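Local coordinates for A197 (Sulfolobus turreted icosahedral virus, PDB 2C0N), which adopts the GT-A fold and is probably a glycosyltransferase that transfers a sugar to an acceptor, at residues Y89-Y97 / F173-R184. Sequence-based numbering, arbitrary orientation.
Sequences YYLKTLRGY and FIDERLALSPDR
Tyr97 reaches across to the turn at Ser181-Arg184 and donates its hydroxyl proton to the backbone carbonyl of Pro182, OH to O 2.6 Å. The bond runs nearly in line with the C=O, at 160°, and both Pro182 O and Arg184 NH1 sit at the edge of the ring close to its plane. With CG beside the backbone N (chi1 -71°), the Tyr97 ring also turns one face to the edge of Tyr90, whose CD1 stands over its centre; this edge-to-face pairing within 89-97 presents both tyrosines to Arg184. The arginine chain crosses Tyr90 at a slant, CG lying 3.7 Å from CE1, then bends at chi3 (-74°) so that NH1 comes near the Tyr97 hydroxyl at an angle too poor for a hydrogen bond; its guanidinium instead forms a salt bridge with Glu107.

Leu180 points one methyl, CD1, at the edge of the Tyr90 ring, 4.1 Å from CD2. The same methyl meets Leu94 CD2 and lies 3.7 Å from Leu91 O. Between the two backbones, a water accepts from Tyr90 N and donates to Leu180 O. Farther along, the Lys92 chain runs antiparallel to that of Ile174, with CD against CG1, and its NZ donates to Phe173 O at 2.8 Å, in the carbonyl plane, while Asp63 supplies the countercharge.

The contact thus ties the loop between strands 84-88 and 99-100, which turns back at Leu91-Leu94, to the hairpin of strands 162-173 and 178-180, and to the second turn leading from 178-180 into its other antiparallel neighbour, strand 186-188.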
ATOM      1  N   TYR A  89     -18.527  -0.983  10.895  1.00 15.38           N
ATOM      2  CA  TYR A  89     -17.660   0.113  11.294  1.00 15.64           C
ATOM      3  C   TYR A  89     -18.535   1.357  11.526  1.00 16.44           C
ATOM      4  O   TYR A  89     -19.668   1.451  11.034  1.00 16.45           O
ATOM      5  CB  TYR A  89     -16.586   0.348  10.247  1.00 16.36           C
ATOM      6  CG  TYR A  89     -17.120   0.670   8.875  1.00 15.36           C
ATOM      7  CD1 TYR A  89     -17.370  -0.337   7.957  1.00 17.23           C
ATOM      8  CD2 TYR A  89     -17.343   1.986   8.488  1.00 17.34           C
ATOM      9  CE1 TYR A  89     -17.876  -0.050   6.705  1.00 18.13           C
ATOM     10  CE2 TYR A  89     -17.851   2.280   7.207  1.00 15.70           C
ATOM     11  CZ  TYR A  89     -18.097   1.239   6.338  1.00 18.52           C
ATOM     12  OH  TYR A  89     -18.598   1.466   5.093  1.00 18.01           O
ATOM     13  N   TYR A  90     -18.025   2.278  12.335  1.00 17.38           N
ATOM     14  CA  TYR A  90     -18.726   3.522  12.624  1.00 17.05           C
ATOM     15  C   TYR A  90     -18.481   4.525  11.513  1.00 16.69           C
ATOM     16  O   TYR A  90     -17.335   4.790  11.133  1.00 16.16           O
ATOM     17  CB  TYR A  90     -18.286   4.134  13.961  1.00 18.20           C
ATOM     18  CG  TYR A  90     -19.424   4.886  14.573  1.00 20.12           C
ATOM     19  CD1 TYR A  90     -20.388   4.199  15.287  1.00 21.62           C
ATOM     20  CD2 TYR A  90     -19.588   6.281  14.391  1.00 24.48           C
ATOM     21  CE1 TYR A  90     -21.490   4.839  15.820  1.00 24.38           C
ATOM     22  CE2 TYR A  90     -20.720   6.944  14.946  1.00 23.00           C
ATOM     23  CZ  TYR A  90     -21.646   6.197  15.669  1.00 23.47           C
ATOM     24  OH  TYR A  90     -22.769   6.754  16.258  1.00 25.12           O
ATOM     25  N   LEU A  91     -19.561   5.122  11.038  1.00 15.82           N
ATOM     26  CA  LEU A  91     -19.486   6.057   9.914  1.00 15.97           C
ATOM     27  C   LEU A  91     -18.793   7.358  10.294  1.00 16.08           C
ATOM     28  O   LEU A  91     -18.988   7.906  11.400  1.00 15.47           O
ATOM     29  CB  LEU A  91     -20.892   6.320   9.357  1.00 15.71           C
ATOM     30  CG  LEU A  91     -21.691   5.123   8.793  1.00 16.17           C
ATOM     31  CD1 LEU A  91     -23.126   5.470   8.476  1.00 17.89           C
ATOM     32  CD2 LEU A  91     -21.029   4.566   7.535  1.00 18.75           C
ATOM     33  N   LYS A  92     -18.004   7.879   9.342  1.00 17.03           N
ATOM     34  CA  LYS A  92     -17.318   9.170   9.490  1.00 15.54           C
ATOM     35  C   LYS A  92     -18.275  10.342   9.331  1.00 15.62           C
ATOM     36  O   LYS A  92     -17.906  11.491   9.610  1.00 15.54           O
ATOM     37  CB  LYS A  92     -16.142   9.307   8.497  1.00 16.60           C
ATOM     38  CG  LYS A  92     -14.846   8.672   9.001  1.00 14.08           C
ATOM     39  CD  LYS A  92     -13.640   8.941   8.169  1.00 14.69           C
ATOM     40  CE  LYS A  92     -13.647   8.315   6.841  1.00 14.88           C
ATOM     41  NZ  LYS A  92     -12.340   8.506   6.167  1.00 13.31           N
ATOM     42  N   THR A  93     -19.488  10.060   8.851  1.00 15.01           N
ATOM     43  CA  THR A  93     -20.598  11.001   8.898  1.00 15.45           C
ATOM     44  C   THR A  93     -21.152  11.178  10.320  1.00 14.00           C
ATOM     45  O   THR A  93     -21.986  12.055  10.565  1.00 13.48           O
ATOM     46  CB  THR A  93     -21.752  10.553   7.990  1.00 15.81           C
ATOM     47  OG1 THR A  93     -22.255   9.274   8.423  1.00 15.33           O
ATOM     48  CG2 THR A  93     -21.301  10.526   6.530  1.00 17.10           C
ATOM     49  N   LEU A  94     -20.708  10.300  11.219  1.00 14.02           N
ATOM     50  CA  LEU A  94     -21.120  10.237  12.612  1.00 13.66           C
ATOM     51  C   LEU A  94     -22.594   9.889  12.804  1.00 14.96           C
ATOM     52  O   LEU A  94     -23.161  10.162  13.863  1.00 13.96           O
ATOM     53  CB  LEU A  94     -20.777  11.527  13.340  1.00 14.39           C
ATOM     54  CG  LEU A  94     -19.327  11.979  13.121  1.00 14.29           C
ATOM     55  CD1 LEU A  94     -19.076  13.268  13.863  1.00 12.85           C
ATOM     56  CD2 LEU A  94     -18.357  10.931  13.572  1.00 16.95           C
ATOM     57  N   ARG A  95     -23.185   9.287  11.783  1.00 14.52           N
ATOM     58  CA  ARG A  95     -24.633   9.069  11.772  1.00 16.62           C
ATOM     59  C   ARG A  95     -25.005   7.718  12.412  1.00 16.73           C
ATOM     60  O   ARG A  95     -26.160   7.480  12.765  1.00 17.49           O
ATOM     61  CB  ARG A  95     -25.166   9.187  10.339  1.00 17.25           C
ATOM     62  CG  ARG A  95     -25.133  10.608   9.775  1.00 19.98           C
ATOM     63  CD  ARG A  95     -25.867  10.727   8.450  1.00 24.84           C
ATOM     64  NE  ARG A  95     -25.796  12.056   7.793  1.00 27.50           N
ATOM     65  CZ  ARG A  95     -26.765  12.564   7.018  1.00 32.67           C
ATOM     66  NH1 ARG A  95     -27.897  11.895   6.820  1.00 33.29           N
ATOM     67  NH2 ARG A  95     -26.640  13.776   6.459  1.00 34.30           N
ATOM     68  N   GLY A  96     -24.014   6.857  12.592  1.00 17.20           N
ATOM     69  CA  GLY A  96     -24.215   5.541  13.196  1.00 17.13           C
ATOM     70  C   GLY A  96     -23.247   4.553  12.557  1.00 17.39           C
ATOM     71  O   GLY A  96     -22.201   4.951  12.015  1.00 17.38           O
ATOM     72  N   TYR A  97     -23.590   3.270  12.655  1.00 16.01           N
ATOM     73  CA  TYR A  97     -22.839   2.184  12.043  1.00 16.11           C
ATOM     74  C   TYR A  97     -23.183   1.982  10.602  1.00 16.18           C
ATOM     75  O   TYR A  97     -24.199   2.454  10.128  1.00 16.77           O
ATOM     76  CB  TYR A  97     -23.075   0.891  12.786  1.00 16.10           C
ATOM     77  CG  TYR A  97     -22.425   0.888  14.133  1.00 15.93           C
ATOM     78  CD1 TYR A  97     -23.146   1.231  15.279  1.00 18.50           C
ATOM     79  CD2 TYR A  97     -21.103   0.530  14.274  1.00 15.46           C
ATOM     80  CE1 TYR A  97     -22.542   1.217  16.534  1.00 17.28           C
ATOM     81  CE2 TYR A  97     -20.486   0.523  15.512  1.00 15.71           C
ATOM     82  CZ  TYR A  97     -21.196   0.870  16.639  1.00 18.84           C
ATOM     83  OH  TYR A  97     -20.582   0.844  17.880  1.00 16.57           O
ATOM     84  N   PHE A 173     -10.725   4.672   9.423  1.00 16.15           N
ATOM     85  CA  PHE A 173      -9.672   5.650   9.524  1.00 15.67           C
ATOM     86  C   PHE A 173     -10.048   6.992   8.983  1.00 15.04           C
ATOM     87  O   PHE A 173     -10.702   7.100   7.940  1.00 15.62           O
ATOM     88  CB  PHE A 173      -8.410   5.116   8.827  1.00 16.42           C
ATOM     89  CG  PHE A 173      -7.635   4.220   9.690  1.00 14.20           C
ATOM     90  CD1 PHE A 173      -7.977   2.874   9.835  1.00 16.37           C
ATOM     91  CD2 PHE A 173      -6.619   4.727  10.464  1.00 16.59           C
ATOM     92  CE1 PHE A 173      -7.280   2.044  10.715  1.00 15.78           C
ATOM     93  CE2 PHE A 173      -5.922   3.909  11.364  1.00 15.81           C
ATOM     94  CZ  PHE A 173      -6.262   2.539  11.491  1.00 15.59           C
ATOM     95  N   ILE A 174      -9.645   8.028   9.722  1.00 15.08           N
ATOM     96  CA  ILE A 174      -9.912   9.406   9.383  1.00 14.84           C
ATOM     97  C   ILE A 174      -8.716   9.975   8.637  1.00 16.16           C
ATOM     98  O   ILE A 174      -8.845  10.504   7.543  1.00 17.47           O
ATOM     99  CB  ILE A 174     -10.263  10.246  10.625  1.00 14.57           C
ATOM    100  CG1 ILE A 174     -11.475   9.646  11.356  1.00 11.96           C
ATOM    101  CG2 ILE A 174     -10.601  11.660  10.247  1.00 14.87           C
ATOM    102  CD1 ILE A 174     -11.583  10.115  12.829  1.00 13.92           C
ATOM    103  N   ASP A 175      -7.545   9.845   9.226  1.00 16.38           N
ATOM    104  CA  ASP A 175      -6.320  10.110   8.509  1.00 16.40           C
ATOM    105  C   ASP A 175      -5.541   8.812   8.445  1.00 16.06           C
ATOM    106  O   ASP A 175      -6.135   7.742   8.538  1.00 16.88           O
ATOM    107  CB  ASP A 175      -5.577  11.336   9.085  1.00 17.75           C
ATOM    108  CG  ASP A 175      -5.013  11.117  10.465  1.00 17.01           C
ATOM    109  OD1 ASP A 175      -5.116   9.993  10.942  1.00 17.71           O
ATOM    110  OD2 ASP A 175      -4.426  12.066  11.075  1.00 16.96           O
ATOM    111  N   GLU A 176      -4.229   8.885   8.252  1.00 14.93           N
ATOM    112  CA  GLU A 176      -3.432   7.681   8.117  1.00 15.24           C
ATOM    113  C   GLU A 176      -3.260   6.925   9.423  1.00 14.68           C
ATOM    114  O   GLU A 176      -2.857   5.762   9.390  1.00 14.24           O
ATOM    115  CB  GLU A 176      -2.070   8.034   7.551  1.00 15.57           C
ATOM    116  CG  GLU A 176      -2.133   8.631   6.187  1.00 16.46           C
ATOM    117  CD  GLU A 176      -2.363  10.135   6.126  1.00 20.59           C
ATOM    118  OE1 GLU A 176      -2.621  10.812   7.136  1.00 20.49           O
ATOM    119  OE2 GLU A 176      -2.250  10.655   5.007  1.00 23.54           O
ATOM    120  N   ARG A 177      -3.569   7.572  10.555  1.00 13.83           N
ATOM    121  CA  ARG A 177      -3.248   7.028  11.883  1.00 14.89           C
ATOM    122  C   ARG A 177      -4.425   6.969  12.858  1.00 15.60           C
ATOM    123  O   ARG A 177      -4.465   6.068  13.729  1.00 15.92           O
ATOM    124  CB  ARG A 177      -2.142   7.884  12.545  1.00 16.08           C
ATOM    125  CG  ARG A 177      -0.811   7.791  11.885  1.00 18.63           C
ATOM    126  CD  ARG A 177       0.132   9.017  12.211  1.00 16.27           C
ATOM    127  NE  ARG A 177      -0.469  10.159  11.595  1.00 22.93           N
ATOM    128  CZ  ARG A 177      -0.334  10.527  10.343  1.00 21.35           C
ATOM    129  NH1 ARG A 177       0.530   9.925   9.490  1.00 16.86           N
ATOM    130  NH2 ARG A 177      -1.047  11.561   9.933  1.00 23.38           N
ATOM    131  N   LEU A 178      -5.319   7.951  12.757  1.00 13.78           N
ATOM    132  CA  LEU A 178      -6.442   8.061  13.670  1.00 13.82           C
ATOM    133  C   LEU A 178      -7.689   7.450  13.066  1.00 14.47           C
ATOM    134  O   LEU A 178      -8.042   7.737  11.920  1.00 15.36           O
ATOM    135  CB  LEU A 178      -6.695   9.517  13.985  1.00 12.78           C
ATOM    136  CG  LEU A 178      -5.750  10.179  14.972  1.00 15.63           C
ATOM    137  CD1 LEU A 178      -5.893  11.689  14.946  1.00 17.13           C
ATOM    138  CD2 LEU A 178      -5.999   9.663  16.441  1.00 16.82           C
ATOM    139  N   ALA A 179      -8.357   6.631  13.863  1.00 15.04           N
ATOM    140  CA  ALA A 179      -9.554   5.937  13.429  1.00 14.24           C
ATOM    141  C   ALA A 179     -10.647   5.905  14.477  1.00 14.32           C
ATOM    142  O   ALA A 179     -10.421   5.961  15.703  1.00 14.59           O
ATOM    143  CB  ALA A 179      -9.212   4.530  13.054  1.00 13.96           C
ATOM    144  N   LEU A 180     -11.858   5.797  13.962  1.00 15.64           N
ATOM    145  CA  LEU A 180     -13.027   5.476  14.780  1.00 16.23           C
ATOM    146  C   LEU A 180     -13.090   3.995  14.963  1.00 14.79           C
ATOM    147  O   LEU A 180     -13.144   3.251  14.004  1.00 14.20           O
ATOM    148  CB  LEU A 180     -14.310   5.933  14.093  1.00 17.16           C
ATOM    149  CG  LEU A 180     -14.600   7.421  14.113  1.00 20.83           C
ATOM    150  CD1 LEU A 180     -15.853   7.650  13.283  1.00 21.75           C
ATOM    151  CD2 LEU A 180     -14.730   7.891  15.554  1.00 23.58           C
ATOM    152  N   SER A 181     -13.089   3.554  16.211  1.00 16.13           N
ATOM    153  CA  SER A 181     -13.143   2.152  16.515  1.00 15.85           C
ATOM    154  C   SER A 181     -14.598   1.694  16.572  1.00 15.34           C
ATOM    155  O   SER A 181     -15.521   2.509  16.667  1.00 15.61           O
ATOM    156  CB  SER A 181     -12.492   1.885  17.872  1.00 17.03           C
ATOM    157  OG  SER A 181     -13.344   2.351  18.877  1.00 19.98           O
ATOM    158  N   PRO A 182     -14.826   0.392  16.463  1.00 14.92           N
ATOM    159  CA  PRO A 182     -16.226  -0.051  16.591  1.00 15.76           C
ATOM    160  C   PRO A 182     -16.905   0.226  17.946  1.00 16.01           C
ATOM    161  O   PRO A 182     -18.125   0.155  18.031  1.00 16.23           O
ATOM    162  CB  PRO A 182     -16.162  -1.569  16.318  1.00 15.44           C
ATOM    163  CG  PRO A 182     -14.828  -1.867  15.847  1.00 14.29           C
ATOM    164  CD  PRO A 182     -13.914  -0.703  16.100  1.00 15.75           C
ATOM    165  N   ASP A 183     -16.133   0.536  18.985  1.00 17.12           N
ATOM    166  CA  ASP A 183     -16.682   0.918  20.305  1.00 18.05           C
ATOM    167  C   ASP A 183     -16.890   2.422  20.406  1.00 18.21           C
ATOM    168  O   ASP A 183     -17.011   2.935  21.512  1.00 17.79           O
ATOM    169  CB  ASP A 183     -15.744   0.574  21.450  1.00 19.43           C
ATOM    170  CG  ASP A 183     -15.556  -0.889  21.669  1.00 23.12           C
ATOM    171  OD1 ASP A 183     -16.542  -1.643  21.625  1.00 28.60           O
ATOM    172  OD2 ASP A 183     -14.388  -1.273  21.953  1.00 30.28           O
ATOM    173  N   ARG A 184     -16.880   3.114  19.262  1.00 18.05           N
ATOM    174  CA  ARG A 184     -17.122   4.554  19.131  1.00 18.99           C
ATOM    175  C   ARG A 184     -16.091   5.401  19.859  1.00 19.38           C
ATOM    176  O   ARG A 184     -16.425   6.422  20.447  1.00 20.79           O
ATOM    177  CB  ARG A 184     -18.516   4.920  19.625  1.00 20.00           C
ATOM    178  CG  ARG A 184     -19.608   4.223  18.908  1.00 21.63           C
ATOM    179  CD  ARG A 184     -20.931   4.607  19.470  1.00 24.13           C
ATOM    180  NE  ARG A 184     -21.129   3.955  20.762  1.00 27.33           N
ATOM    181  CZ  ARG A 184     -21.764   2.800  20.948  1.00 30.96           C
ATOM    182  NH1 ARG A 184     -22.326   2.151  19.928  1.00 32.86           N
ATOM    183  NH2 ARG A 184     -21.881   2.305  22.181  1.00 32.75           N
TER
HETATM  184  O   HOH W   1     -15.310   1.657  13.232  1.00 12.25           O